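Local structure of putative isomerase (Streptomyces coelicolor A3, 2OQH) at residues 269-281 and 301-315. The protein probably acts as an enolase-superfamily enzyme of the mandelate racemase type, perhaps dehydrating D-glucarate to 5-dehydro-4-deoxy-D-glucarate. Numbering follows the deposited sequence.
Sequences GDVYKWGGIAATK and ELGIATAAHLAVVSS
Tyr-272 CG stands beside its own backbone N, chi1 -50°, and this carries the phenol across to Ala-305 in helix 303-315. Tyr-272 OH donates to Ala-305 O at 3.0 Å. The donor lies in the carbonyl plane at a C=O...donor angle of 100°. Ala-305 O also accepts from His-309 N, so two bonds grip it. The methyl groups of Ala-305 and Ala-308 pack against the phenol end, with Ala-308 CB 3.3 Å from Tyr-272 OH. Glu-301 CG meets Tyr-272 CE2 at 3.6 Å, while its carboxylate is held by Ser-298 and Gly-299.

Tyr-272 CE2 sits over one face of the His-309 imidazole, toward its rim. The two rings are oblique, their planes 52° apart. Asp-270 OD1 and Val-271 N approach the imidazole edge in its plane; OD1 is 3.5 Å from His-309 NE2. The same OD1 caps the short helix 271-274 by accepting from Tyr-272 N.

Val-312 is a knob among Val-271, Ile-277, Thr-280 and Lys-281. Its CG1 meets Thr-280 CG2 at 3.8 Å. Lys-281, bent at chi2 and chi3, donates from NZ to Ser-315 OG at 3.0 Å; Thr-316 and Leu-120 also bind this ammonium.

A phenylalanine at Tyr-272 would probably leave Ala-305 O with only the His-309 bond of these two and the ring end unanchored. In this TIM barrel, 269-281 leaves strand 266-269 for helix 277-289, and 301-315 follows the neighbouring strand 293-296. The Val-312 site is largely apolar. Buried His-309 ND1 has no partner, so packing probably sets the imidazole's place across this contact.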
ATOM      1  N   GLY A 269       1.416   5.759  -3.599  1.00 17.27           N
ATOM      2  CA  GLY A 269       1.870   4.741  -4.526  1.00 16.32           C
ATOM      3  C   GLY A 269       1.370   3.419  -3.972  1.00 14.90           C
ATOM      4  O   GLY A 269       0.872   3.379  -2.850  1.00 14.16           O
ATOM      5  N   ASP A 270       1.488   2.348  -4.751  1.00 13.41           N
ATOM      6  CA  ASP A 270       1.060   1.017  -4.335  1.00 14.44           C
ATOM      7  C   ASP A 270       1.326   0.084  -5.504  1.00 13.15           C
ATOM      8  O   ASP A 270       0.641   0.127  -6.529  1.00 13.40           O
ATOM      9  CB  ASP A 270      -0.434   1.002  -3.981  1.00 13.57           C
ATOM     10  CG  ASP A 270      -0.928  -0.382  -3.577  1.00 17.89           C
ATOM     11  OD1 ASP A 270      -0.141  -1.352  -3.640  1.00 18.86           O
ATOM     12  OD2 ASP A 270      -2.111  -0.501  -3.193  1.00 18.07           O
ATOM     13  N   VAL A 271       2.340  -0.753  -5.338  1.00 13.88           N
ATOM     14  CA  VAL A 271       2.737  -1.691  -6.373  1.00 15.20           C
ATOM     15  C   VAL A 271       1.590  -2.540  -6.889  1.00 15.53           C
ATOM     16  O   VAL A 271       1.464  -2.777  -8.088  1.00 14.91           O
ATOM     17  CB  VAL A 271       3.853  -2.620  -5.856  1.00 14.71           C
ATOM     18  CG1 VAL A 271       4.090  -3.763  -6.840  1.00 16.83           C
ATOM     19  CG2 VAL A 271       5.119  -1.822  -5.655  1.00 13.51           C
ATOM     20  N   TYR A 272       0.745  -2.982  -5.971  1.00 16.02           N
ATOM     21  CA  TYR A 272      -0.364  -3.844  -6.311  1.00 16.60           C
ATOM     22  C   TYR A 272      -1.499  -3.119  -6.997  1.00 18.04           C
ATOM     23  O   TYR A 272      -2.312  -3.742  -7.681  1.00 19.85           O
ATOM     24  CB  TYR A 272      -0.806  -4.566  -5.038  1.00 17.78           C
ATOM     25  CG  TYR A 272       0.416  -5.175  -4.401  1.00 17.94           C
ATOM     26  CD1 TYR A 272       1.086  -6.224  -5.027  1.00 16.30           C
ATOM     27  CD2 TYR A 272       1.017  -4.583  -3.293  1.00 18.30           C
ATOM     28  CE1 TYR A 272       2.330  -6.657  -4.582  1.00 17.95           C
ATOM     29  CE2 TYR A 272       2.273  -5.009  -2.836  1.00 18.76           C
ATOM     30  CZ  TYR A 272       2.925  -6.045  -3.491  1.00 18.14           C
ATOM     31  OH  TYR A 272       4.186  -6.443  -3.091  1.00 21.30           O
ATOM     32  N   LYS A 273      -1.541  -1.802  -6.843  1.00 16.76           N
ATOM     33  CA  LYS A 273      -2.576  -1.004  -7.481  1.00 16.48           C
ATOM     34  C   LYS A 273      -2.100  -0.508  -8.857  1.00 14.96           C
ATOM     35  O   LYS A 273      -2.888  -0.400  -9.795  1.00 15.83           O
ATOM     36  CB  LYS A 273      -2.941   0.177  -6.570  1.00 17.98           C
ATOM     37  CG  LYS A 273      -4.061   1.073  -7.083  1.00 20.02           C
ATOM     38  CD  LYS A 273      -4.392   2.190  -6.077  1.00 19.16           C
ATOM     39  CE  LYS A 273      -5.227   1.693  -4.905  1.00 20.11           C
ATOM     40  NZ  LYS A 273      -6.665   2.048  -5.064  1.00 19.50           N
ATOM     41  N   TRP A 274      -0.801  -0.233  -8.968  1.00 14.87           N
ATOM     42  CA  TRP A 274      -0.201   0.267 -10.202  1.00 13.63           C
ATOM     43  C   TRP A 274       0.420  -0.792 -11.124  1.00 14.86           C
ATOM     44  O   TRP A 274       0.962  -0.469 -12.181  1.00 13.49           O
ATOM     45  CB  TRP A 274       0.828   1.346  -9.854  1.00 13.47           C
ATOM     46  CG  TRP A 274       0.170   2.589  -9.311  1.00 14.01           C
ATOM     47  CD1 TRP A 274      -0.499   2.711  -8.127  1.00 14.97           C
ATOM     48  CD2 TRP A 274       0.042   3.854  -9.974  1.00 13.96           C
ATOM     49  NE1 TRP A 274      -1.044   3.969  -8.013  1.00 13.90           N
ATOM     50  CE2 TRP A 274      -0.724   4.693  -9.131  1.00 13.71           C
ATOM     51  CE3 TRP A 274       0.499   4.362 -11.199  1.00 13.37           C
ATOM     52  CZ2 TRP A 274      -1.047   6.016  -9.479  1.00 13.59           C
ATOM     53  CZ3 TRP A 274       0.176   5.680 -11.545  1.00 14.07           C
ATOM     54  CH2 TRP A 274      -0.588   6.487 -10.686  1.00 12.78           C
ATOM     55  N   GLY A 275       0.359  -2.052 -10.709  1.00 12.82           N
ATOM     56  CA  GLY A 275       0.867  -3.122 -11.546  1.00 14.30           C
ATOM     57  C   GLY A 275       2.321  -3.544 -11.457  1.00 15.74           C
ATOM     58  O   GLY A 275       2.720  -4.483 -12.148  1.00 17.78           O
ATOM     59  N   GLY A 276       3.124  -2.884 -10.630  1.00 14.06           N
ATOM     60  CA  GLY A 276       4.514  -3.292 -10.544  1.00 12.80           C
ATOM     61  C   GLY A 276       5.458  -2.337  -9.844  1.00 12.93           C
ATOM     62  O   GLY A 276       5.086  -1.226  -9.454  1.00 12.44           O
ATOM     63  N   ILE A 277       6.700  -2.787  -9.697  1.00 11.73           N
ATOM     64  CA  ILE A 277       7.739  -2.017  -9.040  1.00 11.64           C
ATOM     65  C   ILE A 277       8.250  -0.851  -9.878  1.00 13.11           C
ATOM     66  O   ILE A 277       8.392   0.263  -9.372  1.00 13.20           O
ATOM     67  CB  ILE A 277       8.908  -2.934  -8.645  1.00 12.51           C
ATOM     68  CG1 ILE A 277       8.448  -3.857  -7.508  1.00 12.58           C
ATOM     69  CG2 ILE A 277      10.131  -2.108  -8.259  1.00 11.35           C
ATOM     70  CD1 ILE A 277       9.499  -4.799  -7.003  1.00 14.11           C
ATOM     71  N   ALA A 278       8.527  -1.104 -11.153  1.00 11.83           N
ATOM     72  CA  ALA A 278       9.013  -0.048 -12.029  1.00 12.20           C
ATOM     73  C   ALA A 278       7.980   1.073 -12.137  1.00 11.80           C
ATOM     74  O   ALA A 278       8.339   2.249 -12.132  1.00 12.75           O
ATOM     75  CB  ALA A 278       9.332  -0.609 -13.413  1.00 11.62           C
ATOM     76  N   ALA A 279       6.700   0.713 -12.229  1.00 11.95           N
ATOM     77  CA  ALA A 279       5.647   1.722 -12.331  1.00 10.67           C
ATOM     78  C   ALA A 279       5.637   2.617 -11.098  1.00 11.95           C
ATOM     79  O   ALA A 279       5.392   3.813 -11.195  1.00 11.60           O
ATOM     80  CB  ALA A 279       4.294   1.059 -12.498  1.00 11.38           C
ATOM     81  N   THR A 280       5.907   2.027  -9.937  1.00 10.63           N
ATOM     82  CA  THR A 280       5.921   2.771  -8.687  1.00  9.38           C
ATOM     83  C   THR A 280       7.150   3.679  -8.615  1.00 10.83           C
ATOM     84  O   THR A 280       7.059   4.801  -8.127  1.00 10.99           O
ATOM     85  CB  THR A 280       5.872   1.810  -7.483  1.00  9.85           C
ATOM     86  OG1 THR A 280       4.684   1.012  -7.572  1.00 12.76           O
ATOM     87  CG2 THR A 280       5.854   2.582  -6.175  1.00  9.14           C
ATOM     88  N   LYS A 281       8.291   3.199  -9.104  1.00  9.49           N
ATOM     89  CA  LYS A 281       9.499   4.027  -9.125  1.00  9.57           C
ATOM     90  C   LYS A 281       9.231   5.175 -10.099  1.00 10.39           C
ATOM     91  O   LYS A 281       9.662   6.307  -9.883  1.00 10.61           O
ATOM     92  CB  LYS A 281      10.712   3.228  -9.613  1.00 12.05           C
ATOM     93  CG  LYS A 281      11.152   2.100  -8.688  1.00 13.41           C
ATOM     94  CD  LYS A 281      11.791   2.641  -7.425  1.00 14.81           C
ATOM     95  CE  LYS A 281      13.131   3.299  -7.727  1.00 14.83           C
ATOM     96  NZ  LYS A 281      13.844   3.661  -6.478  1.00 15.50           N
ATOM     97  N   GLU A 301      -1.265  -5.994   2.528  1.00 21.62           N
ATOM     98  CA  GLU A 301      -0.059  -6.753   2.229  1.00 21.28           C
ATOM     99  C   GLU A 301       0.465  -7.533   3.423  1.00 20.73           C
ATOM    100  O   GLU A 301       0.448  -7.039   4.548  1.00 20.77           O
ATOM    101  CB  GLU A 301       1.070  -5.832   1.759  1.00 19.90           C
ATOM    102  CG  GLU A 301       0.818  -5.110   0.461  1.00 24.20           C
ATOM    103  CD  GLU A 301      -0.220  -4.031   0.609  1.00 25.77           C
ATOM    104  OE1 GLU A 301      -0.145  -3.282   1.604  1.00 27.56           O
ATOM    105  OE2 GLU A 301      -1.098  -3.927  -0.270  1.00 27.66           O
ATOM    106  N   LEU A 302       0.934  -8.752   3.168  1.00 21.09           N
ATOM    107  CA  LEU A 302       1.528  -9.571   4.223  1.00 21.93           C
ATOM    108  C   LEU A 302       3.046  -9.497   4.012  1.00 21.72           C
ATOM    109  O   LEU A 302       3.544  -8.543   3.410  1.00 22.46           O
ATOM    110  CB  LEU A 302       1.025 -11.021   4.151  1.00 23.32           C
ATOM    111  CG  LEU A 302      -0.477 -11.209   4.436  1.00 25.78           C
ATOM    112  CD1 LEU A 302      -0.853 -12.669   4.220  1.00 27.83           C
ATOM    113  CD2 LEU A 302      -0.819 -10.764   5.859  1.00 26.69           C
ATOM    114  N   GLY A 303       3.779 -10.496   4.490  1.00 21.20           N
ATOM    115  CA  GLY A 303       5.229 -10.483   4.375  1.00 20.52           C
ATOM    116  C   GLY A 303       5.888 -10.293   3.017  1.00 20.44           C
ATOM    117  O   GLY A 303       6.753  -9.428   2.853  1.00 20.84           O
ATOM    118  N   ILE A 304       5.515 -11.111   2.044  1.00 19.45           N
ATOM    119  CA  ILE A 304       6.117 -10.993   0.720  1.00 18.99           C
ATOM    120  C   ILE A 304       5.814  -9.624   0.100  1.00 17.07           C
ATOM    121  O   ILE A 304       6.724  -8.920  -0.334  1.00 16.80           O
ATOM    122  CB  ILE A 304       5.618 -12.116  -0.213  1.00 19.01           C
ATOM    123  CG1 ILE A 304       6.004 -13.480   0.373  1.00 21.09           C
ATOM    124  CG2 ILE A 304       6.232 -11.958  -1.605  1.00 18.70           C
ATOM    125  CD1 ILE A 304       5.447 -14.664  -0.407  1.00 22.38           C
ATOM    126  N   ALA A 305       4.540  -9.246   0.088  1.00 16.16           N
ATOM    127  CA  ALA A 305       4.126  -7.966  -0.478  1.00 16.64           C
ATOM    128  C   ALA A 305       4.799  -6.796   0.237  1.00 17.02           C
ATOM    129  O   ALA A 305       5.324  -5.880  -0.411  1.00 18.05           O
ATOM    130  CB  ALA A 305       2.613  -7.830  -0.405  1.00 14.44           C
ATOM    131  N   THR A 306       4.785  -6.826   1.566  1.00 15.86           N
ATOM    132  CA  THR A 306       5.406  -5.769   2.350  1.00 16.91           C
ATOM    133  C   THR A 306       6.897  -5.673   2.032  1.00 17.20           C
ATOM    134  O   THR A 306       7.458  -4.582   1.982  1.00 17.90           O
ATOM    135  CB  THR A 306       5.239  -6.012   3.865  1.00 17.29           C
ATOM    136  OG1 THR A 306       3.850  -5.974   4.206  1.00 18.22           O
ATOM    137  CG2 THR A 306       5.976  -4.947   4.662  1.00 18.62           C
ATOM    138  N   ALA A 307       7.532  -6.821   1.816  1.00 17.28           N
ATOM    139  CA  ALA A 307       8.955  -6.861   1.493  1.00 17.19           C
ATOM    140  C   ALA A 307       9.227  -6.092   0.193  1.00 16.36           C
ATOM    141  O   ALA A 307      10.201  -5.346   0.092  1.00 17.18           O
ATOM    142  CB  ALA A 307       9.417  -8.314   1.357  1.00 17.22           C
ATOM    143  N   ALA A 308       8.362  -6.281  -0.799  1.00 15.47           N
ATOM    144  CA  ALA A 308       8.512  -5.591  -2.076  1.00 15.33           C
ATOM    145  C   ALA A 308       8.389  -4.080  -1.845  1.00 15.51           C
ATOM    146  O   ALA A 308       9.170  -3.296  -2.379  1.00 15.42           O
ATOM    147  CB  ALA A 308       7.451  -6.069  -3.049  1.00 14.11           C
ATOM    148  N   HIS A 309       7.411  -3.681  -1.038  1.00 14.14           N
ATOM    149  CA  HIS A 309       7.207  -2.269  -0.740  1.00 13.94           C
ATOM    150  C   HIS A 309       8.397  -1.652  -0.008  1.00 13.51           C
ATOM    151  O   HIS A 309       8.790  -0.519  -0.289  1.00 13.04           O
ATOM    152  CB  HIS A 309       5.934  -2.079   0.088  1.00 14.54           C
ATOM    153  CG  HIS A 309       4.696  -1.923  -0.738  1.00 17.41           C
ATOM    154  ND1 HIS A 309       4.733  -1.752  -2.105  1.00 18.72           N
ATOM    155  CD2 HIS A 309       3.393  -1.847  -0.384  1.00 16.91           C
ATOM    156  CE1 HIS A 309       3.505  -1.573  -2.558  1.00 17.96           C
ATOM    157  NE2 HIS A 309       2.674  -1.626  -1.533  1.00 19.89           N
ATOM    158  N   LEU A 310       8.970  -2.409   0.925  1.00 12.40           N
ATOM    159  CA  LEU A 310      10.112  -1.938   1.694  1.00 12.42           C
ATOM    160  C   LEU A 310      11.308  -1.668   0.790  1.00 12.86           C
ATOM    161  O   LEU A 310      12.066  -0.735   1.031  1.00 13.03           O
ATOM    162  CB  LEU A 310      10.483  -2.964   2.773  1.00 12.55           C
ATOM    163  CG  LEU A 310       9.416  -3.108   3.859  1.00 12.33           C
ATOM    164  CD1 LEU A 310       9.735  -4.278   4.795  1.00 14.62           C
ATOM    165  CD2 LEU A 310       9.350  -1.803   4.631  1.00 14.07           C
ATOM    166  N   ALA A 311      11.474  -2.489  -0.246  1.00 13.38           N
ATOM    167  CA  ALA A 311      12.580  -2.303  -1.185  1.00 13.21           C
ATOM    168  C   ALA A 311      12.362  -0.999  -1.950  1.00 13.34           C
ATOM    169  O   ALA A 311      13.300  -0.249  -2.211  1.00 13.52           O
ATOM    170  CB  ALA A 311      12.656  -3.478  -2.160  1.00 13.40           C
ATOM    171  N   VAL A 312      11.111  -0.727  -2.299  1.00 13.57           N
ATOM    172  CA  VAL A 312      10.808   0.491  -3.025  1.00 13.65           C
ATOM    173  C   VAL A 312      11.064   1.713  -2.150  1.00 13.74           C
ATOM    174  O   VAL A 312      11.773   2.628  -2.556  1.00 14.89           O
ATOM    175  CB  VAL A 312       9.359   0.492  -3.526  1.00 14.12           C
ATOM    176  CG1 VAL A 312       9.038   1.819  -4.201  1.00 12.26           C
ATOM    177  CG2 VAL A 312       9.168  -0.652  -4.521  1.00 14.19           C
ATOM    178  N   VAL A 313      10.511   1.717  -0.942  1.00 13.45           N
ATOM    179  CA  VAL A 313      10.702   2.846  -0.039  1.00 13.75           C
ATOM    180  C   VAL A 313      12.181   3.090   0.231  1.00 14.32           C
ATOM    181  O   VAL A 313      12.664   4.224   0.165  1.00 14.79           O
ATOM    182  CB  VAL A 313       9.983   2.618   1.312  1.00 11.96           C
ATOM    183  CG1 VAL A 313      10.321   3.749   2.272  1.00 13.64           C
ATOM    184  CG2 VAL A 313       8.478   2.539   1.102  1.00 12.18           C
ATOM    185  N   SER A 314      12.896   2.010   0.520  1.00 15.15           N
ATOM    186  CA  SER A 314      14.319   2.061   0.824  1.00 16.18           C
ATOM    187  C   SER A 314      15.160   2.736  -0.261  1.00 16.73           C
ATOM    188  O   SER A 314      16.113   3.454   0.041  1.00 17.66           O
ATOM    189  CB  SER A 314      14.834   0.634   1.069  1.00 17.39           C
ATOM    190  OG  SER A 314      16.222   0.620   1.362  1.00 19.54           O
ATOM    191  N   SER A 315      14.807   2.512  -1.522  1.00 15.72           N
ATOM    192  CA  SER A 315      15.563   3.089  -2.633  1.00 16.47           C
ATOM    193  C   SER A 315      14.960   4.364  -3.220  1.00 16.59           C
ATOM    194  O   SER A 315      15.477   4.907  -4.200  1.00 17.10           O
ATOM    195  CB  SER A 315      15.689   2.054  -3.753  1.00 16.29           C
ATOM    196  OG  SER A 315      14.411   1.693  -4.254  1.00 16.88           O
TER